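Local atomic coordinates of FOKI restriction endonuclease (Planomicrobium okeanokoites, PDB entry 2FOK), a protein that cleaves double-stranded DNA as a type IIS restriction endonuclease, cutting at a fixed distance outside the sequence that it recognises. Residues R307-R310 with A311-E315; N331-L335 with G336-V340; P501-W504 with W505-Y508; L195-G198 with I199-T203. One frame throughout, in Å; residues are numbered along the deposited sequence.

Contact 1: residues R307-R310 with A311-E315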
# COMPACT_ATOMS: atom_id res chain seq x y z
N ARG A 307 -9.66 8.29 -9.13
CA ARG A 307 -10.74 7.33 -8.89
C ARG A 307 -11.74 7.34 -10.06
O ARG A 307 -12.22 6.29 -10.48
CB ARG A 307 -11.47 7.68 -7.59
CG ARG A 307 -10.96 6.96 -6.34
CD ARG A 307 -11.39 7.70 -5.07
NE ARG A 307 -10.75 7.18 -3.87
CZ ARG A 307 -11.15 7.43 -2.62
NH1 ARG A 307 -12.20 8.21 -2.40
NH2 ARG A 307 -10.50 6.89 -1.59
N THR A 308 -12.05 8.52 -10.57
CA THR A 308 -12.98 8.64 -11.68
C THR A 308 -12.40 8.01 -12.95
O THR A 308 -13.06 7.20 -13.62
CB THR A 308 -13.33 10.11 -11.97
OG1 THR A 308 -13.70 10.75 -10.74
CG2 THR A 308 -14.50 10.20 -12.94
N ARG A 309 -11.16 8.37 -13.26
CA ARG A 309 -10.47 7.84 -14.44
C ARG A 309 -10.48 6.31 -14.46
O ARG A 309 -10.78 5.70 -15.48
CB ARG A 309 -9.03 8.37 -14.46
CG ARG A 309 -8.33 8.29 -15.80
CD ARG A 309 -6.89 7.83 -15.60
NE ARG A 309 -5.99 8.94 -15.30
CZ ARG A 309 -5.04 8.93 -14.36
NH1 ARG A 309 -4.84 7.87 -13.59
NH2 ARG A 309 -4.28 10.01 -14.21
N ARG A 310 -10.13 5.69 -13.33
CA ARG A 310 -10.14 4.24 -13.27
C ARG A 310 -11.58 3.71 -13.33
O ARG A 310 -11.82 2.64 -13.86
CB ARG A 310 -9.44 3.76 -12.00
CG ARG A 310 -7.92 3.82 -12.13
CD ARG A 310 -7.20 3.74 -10.78
NE ARG A 310 -5.77 3.95 -10.94
CZ ARG A 310 -4.93 4.23 -9.95
NH1 ARG A 310 -5.37 4.35 -8.71
NH2 ARG A 310 -3.65 4.44 -10.21
N ALA A 311 -12.53 4.47 -12.79
CA ALA A 311 -13.94 4.06 -12.79
C ALA A 311 -14.49 4.01 -14.21
O ALA A 311 -15.18 3.07 -14.60
CB ALA A 311 -14.77 5.03 -11.95
N LEU A 312 -14.17 5.05 -14.98
CA LEU A 312 -14.61 5.15 -16.36
C LEU A 312 -13.94 4.11 -17.27
O LEU A 312 -14.50 3.73 -18.29
CB LEU A 312 -14.33 6.56 -16.88
CG LEU A 312 -15.24 7.59 -16.22
CD1 LEU A 312 -14.85 8.99 -16.65
CD2 LEU A 312 -16.69 7.27 -16.58
N ILE A 313 -12.74 3.65 -16.92
CA ILE A 313 -12.11 2.64 -17.75
C ILE A 313 -12.80 1.30 -17.48
O ILE A 313 -12.98 0.49 -18.38
CB ILE A 313 -10.59 2.49 -17.46
CG1 ILE A 313 -9.86 3.81 -17.70
CG2 ILE A 313 -10.01 1.46 -18.41
CD1 ILE A 313 -8.50 3.90 -17.00
N LEU A 314 -13.17 1.07 -16.23
CA LEU A 314 -13.87 -0.15 -15.86
C LEU A 314 -15.16 -0.23 -16.69
O LEU A 314 -15.47 -1.26 -17.29
CB LEU A 314 -14.24 -0.13 -14.37
CG LEU A 314 -13.92 -1.32 -13.47
CD1 LEU A 314 -14.66 -1.16 -12.15
CD2 LEU A 314 -14.29 -2.63 -14.13
N GLU A 315 -15.90 0.87 -16.72
CA GLU A 315 -17.17 0.97 -17.44
C GLU A 315 -17.05 0.63 -18.91
O GLU A 315 -17.87 -0.12 -19.45
CB GLU A 315 -17.74 2.37 -17.32
CG GLU A 315 -18.46 2.65 -16.02
CD GLU A 315 -19.20 3.96 -16.05
OE1 GLU A 315 -19.21 4.59 -17.14
OE2 GLU A 315 -19.76 4.36 -15.01
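T308 O accepts a hydrogen bond from L312 N at 2.8 Å, nearly in line with its carbonyl bond, within the continuous helix 303-319. The same four-residue spacing links A311 N to R307 O, I313 N to R309 O and L314 N to R310 O. In these three the donor is tilted by nearly 30° from the carbonyl plane. I313 N adds a weak second bond to R310 O.

T308 and L312 lie side by side and point the same way. CG2 of T308 meets CD1 of L312 at 3.9 Å. With chi1 of T308 at -49°, CG2 stands anti to the backbone N, which turns OG1 to E304 O and W293 NE1. L312 also brings CG to 3.4 Å from T308 O. I313 leans back on the turn before it. I313 CG1 sits 3.1 Å from R309 O, and I313 CD1 lies 3.3 Å from the same oxygen. With an alanine here that arm is gone, which would probably uncover the R309 carbonyl and open a gap toward I328.

The arginines reach out from the helix. R310 runs extended from CG to NE and forms salt bridges with D347 and E189, and R309 also pairs with D347. R307 bonds to A297 O and makes a cation-pi contact with W293.

This is regular alpha-helical geometry. This buried part of helix 303-319 packs on helices 325-334 and 341-352, within the D3 domain, a member of the helix-turn-helix clan.

Contact 2: residues N331-L335 with G336-V340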
# COMPACT_ATOMS: atom_id res chain seq x y z
N ASN A 331 -12.37 6.11 -26.33
CA ASN A 331 -13.64 6.16 -25.61
C ASN A 331 -13.51 7.03 -24.36
O ASN A 331 -14.45 7.73 -23.98
CB ASN A 331 -14.08 4.74 -25.20
CG ASN A 331 -14.85 4.03 -26.29
OD1 ASN A 331 -15.05 2.81 -26.23
ND2 ASN A 331 -15.29 4.79 -27.30
N LEU A 332 -12.34 6.99 -23.75
CA LEU A 332 -12.05 7.79 -22.56
C LEU A 332 -12.05 9.28 -22.92
O LEU A 332 -12.63 10.11 -22.21
CB LEU A 332 -10.68 7.40 -22.00
CG LEU A 332 -10.50 7.02 -20.52
CD1 LEU A 332 -9.10 7.42 -20.11
CD2 LEU A 332 -11.55 7.69 -19.63
N LYS A 333 -11.38 9.62 -24.01
CA LYS A 333 -11.30 11.01 -24.44
C LYS A 333 -12.69 11.62 -24.66
O LYS A 333 -12.94 12.77 -24.30
CB LYS A 333 -10.47 11.11 -25.72
CG LYS A 333 -9.41 12.21 -25.70
CD LYS A 333 -9.40 12.98 -27.02
CE LYS A 333 -8.43 14.16 -26.97
NZ LYS A 333 -7.96 14.53 -28.33
N LYS A 334 -13.60 10.85 -25.24
CA LYS A 334 -14.95 11.34 -25.47
C LYS A 334 -15.57 11.86 -24.18
O LYS A 334 -16.34 12.82 -24.19
CB LYS A 334 -15.83 10.24 -26.06
CG LYS A 334 -16.68 10.68 -27.25
CD LYS A 334 -18.15 10.30 -27.08
CE LYS A 334 -18.69 9.56 -28.31
NZ LYS A 334 -19.85 8.65 -28.02
N LEU A 335 -15.22 11.22 -23.06
CA LEU A 335 -15.76 11.60 -21.76
C LEU A 335 -15.05 12.80 -21.14
O LEU A 335 -15.37 13.21 -20.03
CB LEU A 335 -15.69 10.42 -20.80
CG LEU A 335 -16.24 9.11 -21.38
CD1 LEU A 335 -15.97 7.97 -20.41
CD2 LEU A 335 -17.73 9.26 -21.66
N GLY A 336 -14.08 13.36 -21.85
CA GLY A 336 -13.37 14.50 -21.33
C GLY A 336 -12.15 14.15 -20.49
O GLY A 336 -11.75 14.93 -19.63
N PHE A 337 -11.58 12.98 -20.73
CA PHE A 337 -10.40 12.55 -19.98
C PHE A 337 -9.26 12.25 -20.94
O PHE A 337 -9.13 11.13 -21.43
CB PHE A 337 -10.72 11.32 -19.14
CG PHE A 337 -11.19 11.64 -17.74
CD1 PHE A 337 -12.48 12.12 -17.51
CD2 PHE A 337 -10.34 11.47 -16.65
CE1 PHE A 337 -12.91 12.41 -16.22
CE2 PHE A 337 -10.77 11.76 -15.35
CZ PHE A 337 -12.06 12.24 -15.14
N ASP A 338 -8.45 13.26 -21.21
CA ASP A 338 -7.31 13.16 -22.11
C ASP A 338 -6.14 12.42 -21.46
O ASP A 338 -5.29 13.03 -20.80
CB ASP A 338 -6.85 14.55 -22.52
CG ASP A 338 -6.77 14.72 -24.01
OD1 ASP A 338 -6.15 13.86 -24.67
OD2 ASP A 338 -7.34 15.70 -24.53
N GLU A 339 -6.09 11.11 -21.67
CA GLU A 339 -5.03 10.30 -21.08
C GLU A 339 -4.06 9.73 -22.12
O GLU A 339 -4.38 9.63 -23.30
CB GLU A 339 -5.65 9.15 -20.28
CG GLU A 339 -5.35 9.20 -18.79
CD GLU A 339 -5.40 10.60 -18.23
OE1 GLU A 339 -6.50 11.05 -17.84
OE2 GLU A 339 -4.33 11.25 -18.19
N VAL A 340 -2.87 9.37 -21.65
CA VAL A 340 -1.83 8.79 -22.50
C VAL A 340 -1.92 7.27 -22.35
O VAL A 340 -2.21 6.77 -21.27
CB VAL A 340 -0.44 9.28 -22.05
CG1 VAL A 340 0.63 8.32 -22.51
CG2 VAL A 340 -0.19 10.68 -22.60
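K333 and D338 lie side by side because the lysine chain bends at chi2 (-136°) and the aspartate turns its carboxylate back toward the helix (chi1 -126°). K333 CE comes to 3.1 Å from D338 OD2. The charged end stands farther off, with K333 NZ 4.0 Å from D338 OD2. That is beyond a salt bridge, though the opposite charges probably still attract.

The backbone turns at G336, whose phi is 89°. At these angles a CB would press against the carbonyl O of L335, so a residue without a side chain fits. G336 N bonds to K333 O at 2.8 Å, coming from above the carbonyl plane. F337 N makes a weak bond to L332 O at 3.4 Å. Together they form a Schellman motif, which closes the C-terminal end of helix 325-334.

L332 uses both methyls against the residues after the turn. CD2 packs on F337 CB at 3.8 Å, and CD1 meets E339 CB at 3.9 Å. L335 O lies at the edge of the F337 ring.

The carboxylate of E339 is held from outside, by a hydrogen bond from Y305 OH and a salt bridge to K387. F337 packs on helix 303-319. L332 and E339 both touch I344 of helix 341-352, and V340 is the N-cap of that helix. The segment thus joins helices 325-334 and 341-352 while lying against helix 303-319.

Contact 3: residues P501-W504 with W505-Y508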
# COMPACT_ATOMS: atom_id res chain seq x y z
N PRO A 501 30.67 -0.88 16.25
CA PRO A 501 30.76 -2.34 16.32
C PRO A 501 30.10 -3.13 15.17
O PRO A 501 30.41 -4.31 14.99
CB PRO A 501 30.12 -2.69 17.67
CG PRO A 501 29.34 -1.49 18.05
CD PRO A 501 30.07 -0.32 17.47
N ASN A 502 29.21 -2.50 14.42
CA ASN A 502 28.56 -3.21 13.31
C ASN A 502 29.36 -3.21 12.01
O ASN A 502 28.89 -3.73 11.00
CB ASN A 502 27.15 -2.66 13.06
CG ASN A 502 27.14 -1.28 12.44
OD1 ASN A 502 27.96 -0.96 11.57
ND2 ASN A 502 26.19 -0.46 12.86
N GLU A 503 30.55 -2.62 12.04
CA GLU A 503 31.42 -2.57 10.87
C GLU A 503 30.67 -2.62 9.53
O GLU A 503 30.99 -3.44 8.67
CB GLU A 503 32.43 -3.73 10.93
CG GLU A 503 33.33 -3.70 12.16
CD GLU A 503 33.97 -5.05 12.47
OE1 GLU A 503 33.23 -5.99 12.84
OE2 GLU A 503 35.20 -5.18 12.36
N TRP A 504 29.69 -1.75 9.36
CA TRP A 504 28.92 -1.75 8.12
C TRP A 504 29.77 -1.62 6.85
O TRP A 504 29.44 -2.20 5.81
CB TRP A 504 27.85 -0.64 8.15
CG TRP A 504 28.38 0.77 8.19
CD1 TRP A 504 28.61 1.53 9.30
CD2 TRP A 504 28.73 1.59 7.06
NE1 TRP A 504 29.08 2.78 8.93
CE2 TRP A 504 29.16 2.84 7.56
CE3 TRP A 504 28.72 1.39 5.67
CZ2 TRP A 504 29.58 3.88 6.73
CZ3 TRP A 504 29.13 2.44 4.84
CH2 TRP A 504 29.55 3.66 5.37
N TRP A 505 30.87 -0.87 6.94
CA TRP A 505 31.75 -0.64 5.79
C TRP A 505 32.24 -1.91 5.10
O TRP A 505 32.74 -1.84 3.97
CB TRP A 505 32.96 0.21 6.21
CG TRP A 505 33.67 -0.32 7.42
CD1 TRP A 505 34.67 -1.23 7.44
CD2 TRP A 505 33.40 0.02 8.79
NE1 TRP A 505 35.05 -1.50 8.73
CE2 TRP A 505 34.29 -0.75 9.59
CE3 TRP A 505 32.50 0.88 9.43
CZ2 TRP A 505 34.31 -0.67 10.98
CZ3 TRP A 505 32.52 0.96 10.82
CH2 TRP A 505 33.41 0.19 11.58
N LYS A 506 32.09 -3.06 5.76
CA LYS A 506 32.53 -4.33 5.19
C LYS A 506 31.75 -4.68 3.92
O LYS A 506 32.16 -5.53 3.13
CB LYS A 506 32.37 -5.45 6.22
CG LYS A 506 33.32 -5.32 7.40
CD LYS A 506 33.41 -6.61 8.19
CE LYS A 506 34.82 -7.16 8.15
NZ LYS A 506 35.84 -6.13 8.50
N VAL A 507 30.62 -4.03 3.74
CA VAL A 507 29.80 -4.25 2.58
C VAL A 507 30.66 -4.05 1.32
O VAL A 507 30.51 -4.77 0.33
CB VAL A 507 28.61 -3.27 2.58
CG1 VAL A 507 29.11 -1.85 2.30
CG2 VAL A 507 27.57 -3.69 1.55
N TYR A 508 31.58 -3.10 1.38
CA TYR A 508 32.44 -2.78 0.25
C TYR A 508 33.61 -3.74 0.01
O TYR A 508 34.13 -4.34 0.95
CB TYR A 508 33.02 -1.37 0.40
CG TYR A 508 32.01 -0.24 0.47
CD1 TYR A 508 31.20 0.08 -0.62
CD2 TYR A 508 31.92 0.56 1.62
CE1 TYR A 508 30.34 1.17 -0.58
CE2 TYR A 508 31.05 1.66 1.67
CZ TYR A 508 30.27 1.96 0.56
OH TYR A 508 29.45 3.07 0.61
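E503 and W505 make the closest side-chain meeting. E503 CA stands over the face of the W505 six-membered ring, 3.4 Å from its centroid and 11° off the ring normal, a CH-pi contact. E503 CG lies beyond the rim, 3.4 Å from W505 CZ2. W505 then presents its own edge to the face of W504. This is a T-shaped stack with planes at 68°, and W505 CE3 is 3.9 Å from W504 CD1. On the six-membered side of W504, CZ3 meets Y508 CE2 at 3.8 Å.

W505 holds CG between its backbone N and carbonyl carbon (chi1 51°), which helps carry the ring back against E503. A leucine in its place lacks the indole, and would probably leave E503 without its CH-pi partner and the W504 face without its edge contact.

The backbone sets these positions. K506 N bonds to E503 O at 3.1 Å, and V507 N to W504 O at 3.0 Å, in a short 3-10 segment. Before it, N502 OD1 accepts from W504 N at 2.9 Å, an Asx turn. Farther out, K497 probably pairs with the E503 carboxylate, though the place of OE2 is less certain, and E491 accepts from W504 NE1.

The turn lies between helix 479-494 and strand 515-521 of the cleavage domain. W504, W505 and Y508 all touch N492 of that helix, while V507 and Y508 rest on A452 of strand 451-454.

Contact 4: residues L195-G198 with I199-T203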
# COMPACT_ATOMS: atom_id res chain seq x y z
N LEU A 195 7.17 -3.76 0.65
CA LEU A 195 8.60 -3.80 0.92
C LEU A 195 9.24 -5.03 0.30
O LEU A 195 8.78 -6.16 0.52
CB LEU A 195 8.87 -3.85 2.43
CG LEU A 195 8.13 -2.93 3.39
CD1 LEU A 195 8.52 -3.31 4.82
CD2 LEU A 195 8.49 -1.49 3.10
N PRO A 196 10.29 -4.84 -0.51
CA PRO A 196 10.96 -5.99 -1.13
C PRO A 196 11.32 -7.00 -0.03
O PRO A 196 12.05 -6.69 0.89
CB PRO A 196 12.21 -5.37 -1.77
CG PRO A 196 11.82 -3.94 -2.02
CD PRO A 196 10.88 -3.55 -0.92
N GLU A 197 10.77 -8.20 -0.14
CA GLU A 197 11.00 -9.25 0.85
C GLU A 197 12.49 -9.47 1.09
O GLU A 197 12.96 -9.38 2.22
CB GLU A 197 10.34 -10.55 0.38
CG GLU A 197 10.53 -11.70 1.33
CD GLU A 197 10.04 -13.00 0.73
OE1 GLU A 197 10.77 -13.57 -0.11
OE2 GLU A 197 8.93 -13.43 1.11
N GLY A 198 13.22 -9.78 0.03
CA GLY A 198 14.64 -10.00 0.16
C GLY A 198 15.30 -8.90 0.98
O GLY A 198 16.12 -9.19 1.85
N ILE A 199 14.94 -7.65 0.71
CA ILE A 199 15.52 -6.52 1.43
C ILE A 199 15.07 -6.48 2.89
O ILE A 199 15.82 -6.07 3.77
CB ILE A 199 15.17 -5.17 0.74
CG1 ILE A 199 15.96 -5.04 -0.57
CG2 ILE A 199 15.51 -3.99 1.66
CD1 ILE A 199 15.64 -3.81 -1.37
N LEU A 200 13.84 -6.91 3.16
CA LEU A 200 13.37 -6.90 4.54
C LEU A 200 13.98 -8.03 5.38
O LEU A 200 14.22 -7.86 6.58
CB LEU A 200 11.83 -6.99 4.58
CG LEU A 200 11.32 -7.09 6.04
CD1 LEU A 200 10.60 -5.80 6.43
CD2 LEU A 200 10.42 -8.30 6.19
N LEU A 201 14.23 -9.18 4.76
CA LEU A 201 14.81 -10.31 5.47
C LEU A 201 16.25 -10.00 5.90
O LEU A 201 16.75 -10.54 6.89
CB LEU A 201 14.78 -11.56 4.59
CG LEU A 201 13.48 -12.37 4.64
CD1 LEU A 201 13.44 -13.35 3.49
CD2 LEU A 201 13.39 -13.09 5.97
N ASP A 202 16.90 -9.12 5.13
CA ASP A 202 18.27 -8.70 5.41
C ASP A 202 18.32 -7.88 6.71
O ASP A 202 19.25 -8.00 7.51
CB ASP A 202 18.78 -7.84 4.26
CG ASP A 202 19.88 -8.50 3.48
OD1 ASP A 202 20.87 -8.94 4.09
OD2 ASP A 202 19.75 -8.58 2.24
N THR A 203 17.32 -7.04 6.89
CA THR A 203 17.22 -6.19 8.07
C THR A 203 16.88 -7.05 9.27
O THR A 203 17.19 -6.71 10.40
CB THR A 203 16.13 -5.13 7.89
OG1 THR A 203 16.46 -4.29 6.79
CG2 THR A 203 15.99 -4.28 9.14
O HOH W 1 17.95 -11.04 1.36
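L195 and L200 meet through their methyls, CD1 to CD1 at 3.6 Å. L200 has CG anti to the backbone N, and chi2 of 110° then turns CD1 toward L195. A further apolar pair lies alongside, P196 CB to I199 CD1 at 3.8 Å. The aliphatic part of E197 also runs beside L201, CG to CD1 at 4.0 Å.

Backbone bonds form the first helical turn. L200 N bonds to P196 O at 2.9 Å, and L201 N bonds to E197 O at 2.8 Å. The bond from D202 N to G198 O is weak and long at 3.4 Å.

A water gives a further link. It donates to G198 O at 2.6 Å and to D202 OD2 at 3.2 Å, so G198 O has the water as partner beside the weak bond from D202 N. The carboxylate of E197 looks elsewhere, to T176 OG1.

P196 is the N-cap of helix 197-205, in a recognition subdomain of the helix-turn-helix clan. E197 and L201 pack on F247 of the same subdomain. P196 and I199 instead touch helix 421-436, and D202 touches K441. This is a helix start wedged at an interface between the recognition and cleavage domains.

Along the chain the order is contact 4, contact 1, contact 2, contact 3. Contacts 1 and 2 share the D3 domain. Their centres are 11 Å apart and they touch, T308 CG2 on F337 CZ and L312 CD2 on L335 CD1. Contacts 3 and 4 lie on the other side of the chain's centre. Their centres are 18 Å apart, with about 9 Å between nearest atoms. Contact 3 belongs to the cleavage domain, and contact 4 to the second recognition subdomain, yet contact 4 packs against cleavage-domain helix 421-436. Contacts 2 and 3, at 53 Å between centres, mark the widest separation. The recognition region thus touches the cleavage domain, and D3 as well through R307 and R310.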